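Local coordinates for protein xyloglucan-specific endo-beta-1,4-glucanase (Uncultured bacterium, PDB 4W88) that hydrolyses internal beta-1,4-glucan linkages of xyloglucan, a plant cell-wall polysaccharide, as a family 5 glycoside hydrolase with a TIM-barrel fold, at residues T42-V47 / A91-M96; P205-L210 / N254-Y259; T63-L68 / H103-Y108; L142-M147 / G186-R191. The protein carries 1 engineered substitution. All blocks are in the same frame, centred on the assembly; numbering follows the deposited sequence.

Interaction 1 (T42-V47 / A91-M96)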
loop_
_atom_site.group_PDB
_atom_site.type_symbol
_atom_site.label_atom_id
_atom_site.label_comp_id
_atom_site.label_asym_id
_atom_site.label_seq_id
_atom_site.Cartn_x
_atom_site.Cartn_y
_atom_site.Cartn_z
ATOM N N THR A 42 -6.744 4.866 -16.567
ATOM C CA THR A 42 -7.800 4.417 -15.648
ATOM C C THR A 42 -9.093 5.150 -16.006
ATOM O O THR A 42 -9.093 6.380 -16.370
ATOM C CB THR A 42 -7.363 4.723 -14.204
ATOM O OG1 THR A 42 -6.057 4.178 -13.993
ATOM C CG2 THR A 42 -8.268 4.080 -13.223
ATOM N N THR A 43 -10.182 4.413 -15.895
ATOM C CA THR A 43 -11.510 4.971 -16.154
ATOM C C THR A 43 -12.456 4.698 -14.951
ATOM O O THR A 43 -12.160 3.836 -14.089
ATOM C CB THR A 43 -12.148 4.300 -17.336
ATOM O OG1 THR A 43 -12.275 2.897 -17.030
ATOM C CG2 THR A 43 -11.344 4.536 -18.574
ATOM N N GLN A 44 -13.565 5.451 -14.887
ATOM C CA GLN A 44 -14.615 5.182 -13.918
ATOM C C GLN A 44 -15.066 3.689 -13.958
ATOM O O GLN A 44 -15.254 3.071 -12.932
ATOM C CB GLN A 44 -15.798 6.128 -14.119
ATOM C CG GLN A 44 -16.928 5.978 -13.113
ATOM C CD GLN A 44 -16.557 6.478 -11.773
ATOM O OE1 GLN A 44 -16.357 7.687 -11.585
ATOM N NE2 GLN A 44 -16.453 5.598 -10.840
ATOM N N GLU A 45 -15.162 3.136 -15.173
ATOM C CA GLU A 45 -15.601 1.792 -15.382
ATOM C C GLU A 45 -14.628 0.771 -14.785
ATOM O O GLU A 45 -15.060 -0.264 -14.226
ATOM C CB GLU A 45 -15.804 1.480 -16.863
ATOM C CG GLU A 45 -16.978 2.224 -17.503
ATOM C CD GLU A 45 -16.635 3.585 -18.092
ATOM O OE1 GLU A 45 -15.578 4.198 -17.776
ATOM O OE2 GLU A 45 -17.442 4.096 -18.921
ATOM N N ILE A 46 -13.321 1.009 -14.934
ATOM C CA ILE A 46 -12.345 0.100 -14.324
ATOM C C ILE A 46 -12.587 0.048 -12.795
ATOM O O ILE A 46 -12.624 -1.010 -12.174
ATOM C CB ILE A 46 -10.908 0.543 -14.697
ATOM C CG1 ILE A 46 -10.631 0.120 -16.159
ATOM C CG2 ILE A 46 -9.907 -0.101 -13.772
ATOM C CD1 ILE A 46 -9.435 0.745 -16.807
ATOM N N VAL A 47 -12.683 1.218 -12.176
ATOM C CA VAL A 47 -12.866 1.313 -10.736
ATOM C C VAL A 47 -14.202 0.676 -10.340
ATOM O O VAL A 47 -14.273 -0.062 -9.334
ATOM C CB VAL A 47 -12.679 2.777 -10.259
ATOM C CG1 VAL A 47 -13.057 2.965 -8.803
ATOM C CG2 VAL A 47 -11.233 3.233 -10.495
ATOM N N ALA A 91 -13.259 6.538 -7.252
ATOM C CA ALA A 91 -13.534 5.749 -6.089
ATOM C C ALA A 91 -14.560 6.426 -5.175
ATOM O O ALA A 91 -15.465 5.769 -4.620
ATOM C CB ALA A 91 -12.284 5.402 -5.342
ATOM N N VAL A 92 -14.385 7.699 -4.945
ATOM C CA VAL A 92 -15.383 8.520 -4.145
ATOM C C VAL A 92 -16.789 8.395 -4.735
ATOM O O VAL A 92 -17.746 8.240 -4.000
ATOM C CB VAL A 92 -14.971 10.004 -4.008
ATOM C CG1 VAL A 92 -16.025 10.811 -3.255
ATOM C CG2 VAL A 92 -13.597 10.146 -3.301
ATOM N N ASN A 93 -16.879 8.406 -6.053
ATOM C CA ASN A 93 -18.170 8.294 -6.751
ATOM C C ASN A 93 -18.909 7.016 -6.447
ATOM O O ASN A 93 -20.108 6.948 -6.609
ATOM C CB ASN A 93 -18.015 8.428 -8.275
ATOM C CG ASN A 93 -17.677 9.845 -8.708
ATOM O OD1 ASN A 93 -17.931 10.822 -8.011
ATOM N ND2 ASN A 93 -17.082 9.949 -9.889
ATOM N N ASP A 94 -18.150 6.012 -6.065
ATOM C CA ASP A 94 -18.669 4.693 -5.769
ATOM C C ASP A 94 -18.731 4.379 -4.268
ATOM O O ASP A 94 -19.028 3.245 -3.852
ATOM C CB ASP A 94 -17.863 3.600 -6.491
ATOM C CG ASP A 94 -17.951 3.655 -8.021
ATOM O OD1 ASP A 94 -18.587 4.556 -8.562
ATOM O OD2 ASP A 94 -17.331 2.721 -8.679
ATOM N N GLY A 95 -18.408 5.340 -3.456
ATOM C CA GLY A 95 -18.491 5.183 -1.993
ATOM C C GLY A 95 -17.459 4.269 -1.377
ATOM O O GLY A 95 -17.664 3.655 -0.295
HETATM N N MSE A 96 -16.331 4.183 -2.055
HETATM C CA MSE A 96 -15.245 3.250 -1.677
HETATM C C MSE A 96 -14.353 3.828 -0.587
HETATM O O MSE A 96 -14.274 5.053 -0.407
HETATM C CB MSE A 96 -14.393 2.920 -2.899
HETATM C CG MSE A 96 -15.180 2.165 -3.943
HETATM SE SE MSE A 96 -14.118 1.860 -5.558
HETATM C CE MSE A 96 -13.132 0.303 -5.000
#
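Q44 and N93 carry the one direct hydrogen bond between the segments: N93 ND2 donates to Q44 OE1 at 2.9 Å and is nearly straight (172°). The acceptor lies in the plane of the N93 amide, whereas the donor is tilted from the Q44 carbonyl plane. Q44 gets there with CG anti to the backbone N (chi1 -177°) and a bend at chi2. Its other amide atom, NE2, sits near D94 OD1, but the angle is too poor for a bond; NE2 is held instead by Y90 O and D48 OD1. The apolar part is V47 against M96 and A91: V47 CG1 packs on SE of M96, a selenomethionine, at 3.6 Å and, less closely, on A91 CB at 4.3 Å. Local motifs shape both backbones: T43 OG1 accepts from I46 N at 3.0 Å, the N-cap of helix 44-53, and G95, with positive phi, closes helix 78-92 in a Schellman motif. An alanine here in place of Q44 is likely to leave N93 ND2 without this acceptor and to take the NE2 donor from Y90 O and D48. Q44 NE2, bonded to D48 OD1 and near D94, may partly offset the closeness of the two carboxylates, a polar edge beside a buried apolar patch.

Interaction 2 (P205-L210 / N254-Y259)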
loop_
_atom_site.group_PDB
_atom_site.type_symbol
_atom_site.label_atom_id
_atom_site.label_comp_id
_atom_site.label_asym_id
_atom_site.label_seq_id
_atom_site.Cartn_x
_atom_site.Cartn_y
_atom_site.Cartn_z
ATOM N N PRO A 205 12.770 -7.424 14.846
ATOM C CA PRO A 205 13.558 -6.242 15.148
ATOM C C PRO A 205 12.946 -4.943 14.548
ATOM O O PRO A 205 13.045 -3.844 15.141
ATOM C CB PRO A 205 14.930 -6.566 14.508
ATOM C CG PRO A 205 14.954 -8.038 14.363
ATOM C CD PRO A 205 13.552 -8.410 14.074
ATOM N N THR A 206 12.323 -5.063 13.363
ATOM C CA THR A 206 11.755 -3.898 12.696
ATOM C C THR A 206 10.543 -3.387 13.469
ATOM O O THR A 206 10.369 -2.183 13.626
ATOM C CB THR A 206 11.319 -4.285 11.293
ATOM O OG1 THR A 206 12.317 -5.126 10.683
ATOM C CG2 THR A 206 10.986 -3.077 10.448
ATOM N N LEU A 207 9.714 -4.304 13.968
ATOM C CA LEU A 207 8.532 -3.886 14.719
ATOM C C LEU A 207 8.926 -3.349 16.090
ATOM O O LEU A 207 8.325 -2.387 16.546
ATOM C CB LEU A 207 7.565 -5.051 14.861
ATOM C CG LEU A 207 6.850 -5.570 13.613
ATOM C CD1 LEU A 207 6.080 -6.854 13.954
ATOM C CD2 LEU A 207 5.917 -4.517 13.060
ATOM N N LYS A 208 9.893 -4.015 16.757
ATOM C CA LYS A 208 10.411 -3.570 18.058
ATOM C C LYS A 208 10.880 -2.109 17.987
ATOM O O LYS A 208 10.716 -1.373 18.930
ATOM C CB LYS A 208 11.534 -4.499 18.538
ATOM C CG LYS A 208 12.112 -4.193 19.886
ATOM C CD LYS A 208 13.197 -5.224 20.246
ATOM C CE LYS A 208 12.635 -6.636 20.449
ATOM N NZ LYS A 208 13.623 -7.625 20.989
ATOM N N ASP A 209 11.401 -1.657 16.864
ATOM C CA ASP A 209 11.916 -0.282 16.802
ATOM C C ASP A 209 10.905 0.744 16.348
ATOM O O ASP A 209 11.250 1.902 16.244
ATOM C CB ASP A 209 13.131 -0.194 15.860
ATOM C CG ASP A 209 14.404 -0.718 16.503
ATOM O OD1 ASP A 209 14.412 -0.967 17.730
ATOM O OD2 ASP A 209 15.404 -0.904 15.800
ATOM N N LEU A 210 9.713 0.343 15.967
ATOM C CA LEU A 210 8.733 1.282 15.411
ATOM C C LEU A 210 8.114 2.110 16.517
ATOM O O LEU A 210 7.512 1.589 17.435
ATOM C CB LEU A 210 7.602 0.552 14.697
ATOM C CG LEU A 210 6.532 1.429 14.031
ATOM C CD1 LEU A 210 7.069 2.134 12.785
ATOM C CD2 LEU A 210 5.351 0.579 13.666
ATOM N N ASN A 254 2.210 -13.717 14.334
ATOM C CA ASN A 254 2.302 -13.622 15.799
ATOM C C ASN A 254 3.171 -12.458 16.249
ATOM O O ASN A 254 2.945 -11.878 17.307
ATOM C CB ASN A 254 2.710 -14.960 16.366
ATOM C CG ASN A 254 1.558 -15.959 16.282
ATOM O OD1 ASN A 254 0.375 -15.592 16.093
ATOM N ND2 ASN A 254 1.882 -17.204 16.379
ATOM N N ASN A 255 4.143 -12.070 15.440
ATOM C CA ASN A 255 4.879 -10.867 15.752
ATOM C C ASN A 255 4.055 -9.594 15.556
ATOM O O ASN A 255 4.116 -8.659 16.367
ATOM C CB ASN A 255 6.158 -10.817 14.956
ATOM C CG ASN A 255 7.220 -11.701 15.560
ATOM O OD1 ASN A 255 7.229 -12.007 16.776
ATOM N ND2 ASN A 255 8.108 -12.134 14.738
ATOM N N ILE A 256 3.275 -9.552 14.481
ATOM C CA ILE A 256 2.362 -8.450 14.246
ATOM C C ILE A 256 1.372 -8.328 15.433
ATOM O O ILE A 256 1.130 -7.225 15.931
ATOM C CB ILE A 256 1.654 -8.614 12.895
ATOM C CG1 ILE A 256 2.698 -8.511 11.747
ATOM C CG2 ILE A 256 0.618 -7.520 12.703
ATOM C CD1 ILE A 256 2.250 -9.018 10.382
ATOM N N LYS A 257 0.850 -9.464 15.897
ATOM C CA LYS A 257 0.006 -9.508 17.082
ATOM C C LYS A 257 0.733 -8.964 18.361
ATOM O O LYS A 257 0.203 -8.117 19.093
ATOM C CB LYS A 257 -0.486 -10.961 17.307
ATOM C CG LYS A 257 -1.943 -11.169 16.883
ATOM C CD LYS A 257 -2.537 -12.504 17.370
ATOM C CE LYS A 257 -3.122 -12.402 18.738
ATOM N NZ LYS A 257 -4.405 -11.664 18.748
ATOM N N LYS A 258 1.931 -9.477 18.632
ATOM C CA LYS A 258 2.674 -9.107 19.832
ATOM C C LYS A 258 2.899 -7.603 19.871
ATOM O O LYS A 258 2.728 -6.938 20.900
ATOM C CB LYS A 258 4.034 -9.801 19.785
ATOM C CG LYS A 258 4.865 -9.874 21.050
ATOM C CD LYS A 258 5.838 -11.031 20.822
ATOM C CE LYS A 258 6.537 -11.487 22.072
ATOM N NZ LYS A 258 7.725 -10.626 22.286
ATOM N N TYR A 259 3.331 -7.038 18.772
ATOM C CA TYR A 259 3.793 -5.641 18.824
ATOM C C TYR A 259 2.749 -4.598 18.460
ATOM O O TYR A 259 2.925 -3.440 18.795
ATOM C CB TYR A 259 5.003 -5.492 17.919
ATOM C CG TYR A 259 6.260 -6.118 18.473
ATOM C CD1 TYR A 259 7.079 -5.392 19.330
ATOM C CD2 TYR A 259 6.622 -7.422 18.174
ATOM C CE1 TYR A 259 8.219 -5.951 19.860
ATOM C CE2 TYR A 259 7.768 -7.990 18.733
ATOM C CZ TYR A 259 8.547 -7.229 19.561
ATOM O OH TYR A 259 9.678 -7.692 20.131
#
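N255 is the first residue of 254-259 to meet the other helix, and it does so largely through its backbone: L207 CD1 lies 3.6 Å from N255 O, while N255 CB is farther from the same methyl at 4.1 Å. One residue on, I256 offers its flank. Its CB points away from 205-210, but I256 CG1 still comes within 4.4 Å of L207 CD1, and the side chain also touches L222 of strand 218-223. Y259, a turn later, makes the broadest contact. With CG anti to its own carbonyl carbon (chi1 -73°), the ring is turned toward L207 and K208. L207 CB approaches Y259 CG obliquely at 4.0 Å, and the backbone N of K208 stands over one face, 3.9 Å above the plane and shifted toward the rim. The K208 side chain then passes obliquely by the phenol, bringing CE to 3.2 Å from Y259 OH. That hydroxyl is hydrogen-bonded to E204 OE2, just ahead of 205-210, so the polar end of the tyrosine is tied to the helix it packs against. K208 NZ and K258 NZ, like charges, are 6.7 Å apart, and K258 also makes a long, weak ion pair with E204. The interface is therefore apolar at L207 and polar at its outer margin. This is neighbouring-helix packing of the TIM barrel: helix 204-208 belongs to the connection between strands 193-196 and 218-223, helix 246-261 to the next one, leading to strand 267-272.

Interaction 3 (T63-L68 / H103-Y108)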
loop_
_atom_site.group_PDB
_atom_site.type_symbol
_atom_site.label_atom_id
_atom_site.label_comp_id
_atom_site.label_asym_id
_atom_site.label_seq_id
_atom_site.Cartn_x
_atom_site.Cartn_y
_atom_site.Cartn_z
ATOM N N THR A 63 3.470 7.771 -7.756
ATOM C CA THR A 63 4.850 8.220 -7.636
ATOM C C THR A 63 4.850 9.659 -8.088
ATOM O O THR A 63 4.495 9.991 -9.238
ATOM C CB THR A 63 5.859 7.379 -8.516
ATOM O OG1 THR A 63 5.725 5.986 -8.100
ATOM C CG2 THR A 63 7.272 7.858 -8.273
ATOM N N PHE A 64 5.307 10.523 -7.191
ATOM C CA PHE A 64 5.252 11.968 -7.469
ATOM C C PHE A 64 6.540 12.531 -8.028
ATOM O O PHE A 64 6.500 13.529 -8.724
ATOM C CB PHE A 64 4.915 12.676 -6.166
ATOM C CG PHE A 64 3.495 12.455 -5.771
ATOM C CD1 PHE A 64 2.488 13.268 -6.339
ATOM C CD2 PHE A 64 3.140 11.447 -4.901
ATOM C CE1 PHE A 64 1.154 13.048 -5.993
ATOM C CE2 PHE A 64 1.758 11.232 -4.596
ATOM C CZ PHE A 64 0.764 12.027 -5.181
ATOM N N ALA A 65 7.676 11.893 -7.689
ATOM C CA ALA A 65 8.980 12.446 -7.956
ATOM C C ALA A 65 9.119 13.235 -9.292
ATOM O O ALA A 65 9.549 14.416 -9.293
ATOM C CB ALA A 65 10.068 11.371 -7.874
ATOM N N ASN A 66 8.880 12.557 -10.414
ATOM C CA ASN A 66 9.083 13.231 -11.691
ATOM C C ASN A 66 8.085 14.373 -12.018
ATOM O O ASN A 66 8.309 15.151 -12.973
ATOM C CB ASN A 66 9.020 12.235 -12.803
ATOM C CG ASN A 66 10.171 11.291 -12.788
ATOM O OD1 ASN A 66 11.251 11.570 -12.247
ATOM N ND2 ASN A 66 9.960 10.144 -13.365
ATOM N N HIS A 67 7.080 14.516 -11.174
ATOM C CA HIS A 67 6.046 15.561 -11.333
ATOM C C HIS A 67 6.288 16.722 -10.390
ATOM O O HIS A 67 5.469 17.610 -10.296
ATOM C CB HIS A 67 4.645 14.969 -11.111
ATOM C CG HIS A 67 4.377 13.729 -11.906
ATOM N ND1 HIS A 67 4.055 13.724 -13.261
ATOM C CD2 HIS A 67 4.572 12.439 -11.574
ATOM C CE1 HIS A 67 4.007 12.463 -13.680
ATOM N NE2 HIS A 67 4.301 11.669 -12.672
ATOM N N LEU A 68 7.398 16.694 -9.666
ATOM C CA LEU A 68 7.733 17.754 -8.704
ATOM C C LEU A 68 8.645 18.802 -9.253
ATOM O O LEU A 68 9.610 18.524 -9.935
ATOM C CB LEU A 68 8.403 17.169 -7.443
ATOM C CG LEU A 68 7.681 16.068 -6.690
ATOM C CD1 LEU A 68 8.484 15.515 -5.569
ATOM C CD2 LEU A 68 6.277 16.513 -6.206
ATOM N N HIS A 103 4.772 6.540 -3.598
ATOM C CA HIS A 103 5.123 5.217 -4.026
ATOM C C HIS A 103 6.634 5.085 -4.348
ATOM O O HIS A 103 7.415 5.002 -3.390
ATOM C CB HIS A 103 4.168 4.657 -5.082
ATOM C CG HIS A 103 4.037 3.165 -4.986
ATOM N ND1 HIS A 103 3.249 2.554 -4.023
ATOM C CD2 HIS A 103 4.568 2.161 -5.729
ATOM C CE1 HIS A 103 3.324 1.243 -4.182
ATOM N NE2 HIS A 103 4.114 0.987 -5.201
ATOM N N HIS A 104 7.036 5.083 -5.618
ATOM C CA HIS A 104 8.427 4.785 -5.978
ATOM C C HIS A 104 9.333 6.030 -5.828
ATOM O O HIS A 104 10.282 6.250 -6.631
ATOM C CB HIS A 104 8.528 4.235 -7.399
ATOM C CG HIS A 104 7.973 2.838 -7.527
ATOM N ND1 HIS A 104 8.335 1.785 -6.673
ATOM C CD2 HIS A 104 7.065 2.329 -8.403
ATOM C CE1 HIS A 104 7.691 0.708 -7.057
ATOM N NE2 HIS A 104 6.916 1.014 -8.093
ATOM N N GLU A 105 9.016 6.847 -4.837
ATOM C CA GLU A 105 9.892 7.935 -4.399
ATOM C C GLU A 105 11.295 7.423 -4.059
ATOM O O GLU A 105 12.278 8.140 -4.179
ATOM C CB GLU A 105 9.326 8.632 -3.155
ATOM C CG GLU A 105 7.847 8.979 -3.237
ATOM C CD GLU A 105 7.352 9.765 -4.472
ATOM O OE1 GLU A 105 8.153 10.527 -5.077
ATOM O OE2 GLU A 105 6.165 9.565 -4.870
ATOM N N THR A 106 11.311 6.145 -3.698
ATOM C CA THR A 106 12.494 5.372 -3.316
ATOM C C THR A 106 13.491 5.178 -4.508
ATOM O O THR A 106 14.690 4.811 -4.287
ATOM C CB THR A 106 12.031 3.994 -2.787
ATOM O OG1 THR A 106 10.941 3.448 -3.587
ATOM C CG2 THR A 106 11.605 4.130 -1.323
ATOM N N ASN A 107 13.028 5.386 -5.772
ATOM C CA ASN A 107 13.944 5.319 -6.933
ATOM C C ASN A 107 14.649 6.673 -7.108
ATOM O O ASN A 107 15.588 6.756 -7.887
ATOM C CB ASN A 107 13.249 5.079 -8.237
ATOM C CG ASN A 107 12.575 3.727 -8.334
ATOM O OD1 ASN A 107 12.663 2.886 -7.401
ATOM N ND2 ASN A 107 11.943 3.479 -9.491
ATOM N N TYR A 108 14.188 7.710 -6.376
ATOM C CA TYR A 108 14.508 9.111 -6.656
ATOM C C TYR A 108 15.123 9.685 -5.380
ATOM O O TYR A 108 16.330 9.476 -5.123
ATOM C CB TYR A 108 13.268 9.857 -7.157
ATOM C CG TYR A 108 12.839 9.400 -8.525
ATOM C CD1 TYR A 108 13.495 9.808 -9.675
ATOM C CD2 TYR A 108 11.840 8.430 -8.647
ATOM C CE1 TYR A 108 13.155 9.292 -10.926
ATOM C CE2 TYR A 108 11.542 7.886 -9.866
ATOM C CZ TYR A 108 12.144 8.367 -11.015
ATOM O OH TYR A 108 11.904 7.831 -12.247
#
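E105 reaches across to T63, F64 and A65 and forms the tight half of the contact. Its chain bends at chi2 (-52°), which turns the carboxylate back onto the other loop. E105 OE2 accepts from F64 N at 2.7 Å, almost straight (174°) and through its syn lone pair, and lies near the edge of the F64 ring. E105 OE1 takes a weak bond from A65 N at 3.0 Å and a further one from W109 NE1. Beside it T63 OG1 accepts from H104 N at 2.9 Å while bonding to D23 O as well. The other half is partly exposed. A65 CB still packs closely and obliquely on the Y108 ring, 3.5 Å from Y108 CG, but the N66 ND2 to Y108 OH bond is longer, 3.2 Å, and less straight (148°). Both loops follow the C-terminal ends of their strands, where a TIM barrel has its active site; H103, bonded through ND1 to D101, is hydrogen-bonded through NE2 to a bound Tris molecule, probably from the crystallisation liquor. A buried carboxylate met by one strong and one weak backbone N-H and an indole N-H is probably kept ionised, and it pins the loops after strands 57-60 and 97-101 together.

Interaction 4 (L142-M147 / G186-R191)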
loop_
_atom_site.group_PDB
_atom_site.type_symbol
_atom_site.label_atom_id
_atom_site.label_comp_id
_atom_site.label_asym_id
_atom_site.label_seq_id
_atom_site.Cartn_x
_atom_site.Cartn_y
_atom_site.Cartn_z
ATOM N N LEU A 142 -11.407 8.279 2.799
ATOM C CA LEU A 142 -10.084 8.499 2.172
ATOM C C LEU A 142 -9.024 8.547 3.309
ATOM O O LEU A 142 -9.092 9.374 4.232
ATOM C CB LEU A 142 -10.032 9.806 1.384
ATOM C CG LEU A 142 -8.650 10.250 0.800
ATOM C CD1 LEU A 142 -8.143 9.202 -0.144
ATOM C CD2 LEU A 142 -8.785 11.542 0.064
HETATM N N MSE A 143 -8.002 7.675 3.163
HETATM C CA MSE A 143 -6.892 7.541 4.082
HETATM C C MSE A 143 -5.616 7.809 3.326
HETATM O O MSE A 143 -5.566 7.645 2.066
HETATM C CB MSE A 143 -6.919 6.108 4.582
HETATM C CG MSE A 143 -8.254 5.744 5.207
HETATM SE SE MSE A 143 -8.265 3.934 5.997
HETATM C CE MSE A 143 -8.549 2.864 4.415
ATOM N N PHE A 144 -4.605 8.315 4.033
ATOM C CA PHE A 144 -3.313 8.623 3.447
ATOM C C PHE A 144 -2.266 7.673 4.036
ATOM O O PHE A 144 -2.204 7.476 5.257
ATOM C CB PHE A 144 -2.851 10.053 3.772
ATOM C CG PHE A 144 -3.736 11.175 3.276
ATOM C CD1 PHE A 144 -4.607 11.077 2.168
ATOM C CD2 PHE A 144 -3.590 12.441 3.879
ATOM C CE1 PHE A 144 -5.382 12.162 1.772
ATOM C CE2 PHE A 144 -4.306 13.516 3.434
ATOM C CZ PHE A 144 -5.199 13.380 2.376
ATOM N N GLU A 145 -1.414 7.152 3.147
ATOM C CA GLU A 145 -0.286 6.297 3.528
ATOM C C GLU A 145 0.997 6.997 3.095
ATOM O O GLU A 145 1.260 7.246 1.917
ATOM C CB GLU A 145 -0.451 4.904 2.883
ATOM C CG GLU A 145 0.687 3.899 3.212
ATOM C CD GLU A 145 0.410 2.503 2.606
ATOM O OE1 GLU A 145 -0.559 2.416 1.805
ATOM O OE2 GLU A 145 1.185 1.533 2.899
ATOM N N GLY A 146 1.767 7.448 4.098
ATOM C CA GLY A 146 2.800 8.450 3.851
ATOM C C GLY A 146 3.906 8.046 2.867
ATOM O O GLY A 146 4.303 8.855 2.020
HETATM N N MSE A 147 4.315 6.768 2.965
HETATM C CA MSE A 147 5.446 6.228 2.211
HETATM C C MSE A 147 5.135 4.802 1.833
HETATM O O MSE A 147 4.312 4.123 2.478
HETATM C CB MSE A 147 6.769 6.239 3.038
HETATM C CG MSE A 147 7.089 7.639 3.529
HETATM SE SE MSE A 147 8.771 7.605 4.579
HETATM C CE MSE A 147 8.046 7.035 6.293
ATOM N N GLY A 186 -9.025 21.006 8.484
ATOM C CA GLY A 186 -10.230 20.441 7.847
ATOM C C GLY A 186 -10.388 18.986 8.240
ATOM O O GLY A 186 -10.038 18.589 9.373
ATOM N N ASN A 187 -10.833 18.185 7.290
ATOM C CA ASN A 187 -11.034 16.760 7.534
ATOM C C ASN A 187 -9.695 16.034 7.736
ATOM O O ASN A 187 -9.670 14.883 8.184
ATOM C CB ASN A 187 -11.830 16.063 6.408
ATOM C CG ASN A 187 -13.257 16.574 6.268
ATOM O OD1 ASN A 187 -13.785 17.256 7.153
ATOM N ND2 ASN A 187 -13.921 16.197 5.179
ATOM N N ASN A 188 -8.584 16.718 7.424
ATOM C CA ASN A 188 -7.304 16.149 7.715
ATOM C C ASN A 188 -6.931 16.163 9.203
ATOM O O ASN A 188 -5.931 15.525 9.550
ATOM C CB ASN A 188 -6.196 16.793 6.919
ATOM C CG ASN A 188 -6.416 16.736 5.434
ATOM O OD1 ASN A 188 -6.872 15.755 4.896
ATOM N ND2 ASN A 188 -6.086 17.837 4.767
ATOM N N ALA A 189 -7.728 16.814 10.058
ATOM C CA ALA A 189 -7.438 16.788 11.481
ATOM C C ALA A 189 -7.530 15.393 12.094
ATOM O O ALA A 189 -6.791 15.076 13.018
ATOM C CB ALA A 189 -8.297 17.781 12.229
ATOM N N ASP A 190 -8.446 14.595 11.552
ATOM C CA ASP A 190 -8.717 13.269 12.074
ATOM C C ASP A 190 -8.806 12.160 11.011
ATOM O O ASP A 190 -9.186 11.023 11.299
ATOM C CB ASP A 190 -9.954 13.298 12.976
ATOM C CG ASP A 190 -11.212 13.763 12.324
ATOM O OD1 ASP A 190 -11.186 14.081 11.115
ATOM O OD2 ASP A 190 -12.272 13.853 13.071
ATOM N N ARG A 191 -8.380 12.466 9.774
ATOM C CA ARG A 191 -8.231 11.457 8.750
ATOM C C ARG A 191 -7.335 10.332 9.223
ATOM O O ARG A 191 -6.323 10.595 9.920
ATOM C CB ARG A 191 -7.593 12.114 7.490
ATOM C CG ARG A 191 -7.561 11.215 6.286
ATOM C CD ARG A 191 -7.132 11.890 5.008
ATOM N NE ARG A 191 -7.785 13.132 4.707
ATOM C CZ ARG A 191 -9.062 13.280 4.379
ATOM N NH1 ARG A 191 -9.851 12.229 4.219
ATOM N NH2 ARG A 191 -9.550 14.490 4.225
#
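N188 OD1, lying 3.7 Å from F144 CE2, is gripped side-on by two nitrogens of R191: R191 NE donates to it at 2.8 Å, in the carbonyl plane, and R191 NH2 at 3.0 Å from above that plane. N188 is itself anchored through ND2 to A132 O and T184 OG1, so the acceptor is held in place, which limits rotation of the guanidinium. The remaining nitrogen of the group crosses to the strand: R191 NH1 donates to L142 O at 3.0 Å (165°), with the acceptor in the guanidinium plane but the donor tilted 29° from the carbonyl plane. The first two torsions of R191 are extended and bring CD over the F144 ring; the bend at chi3 (-49°) then turns NE and the guanidinium toward N188. R191 CD makes a CH-pi contact, 3.5 Å from the F144 centroid and almost on the ring normal, while R191 NE stays 3.5 Å from F144 CZ over the same face. Thus one arginine is held between an aromatic face and two oxygen acceptors, all buried. A leucine in place of R191 would probably leave L142 O and N188 OD1 without these donors and lose the NE and CD packing over the F144 face. The contact lies inside one beta-alpha-beta unit: strand 142-145 pairs with strand 97-101 through M143 and E145 and with strand 193-196 through F144, whose ring also touches V181 of helix 164-182, and 186-191 is the loop leading from that helix to strand 193-196.

All four contacts lie in one eight-stranded parallel barrel. Interactions 1 and 3 interleave along the chain (42-47, 63-68, 91-96, 103-108); interaction 4 follows, and interaction 2 comes last. Interactions 1 and 2 lie on opposite sides of the chain's centre, with centres 35 Å apart. Interaction 4 is nearest to the others in nearest-atom terms, about 5 Å from interaction 1, 6 Å from interaction 3 and 8 Å from interaction 2, yet touches none. Interactions 1 and 2 join outer helices (44-53 with 78-92, 204-208 with 246-261), interaction 3 joins loops following strands 57-60 and 97-101, and interaction 4 ties strand 142-145 to a helix-to-strand loop. Together they join neighbouring barrel units; interaction 3 lies by the pocket, where H103 meets Tris.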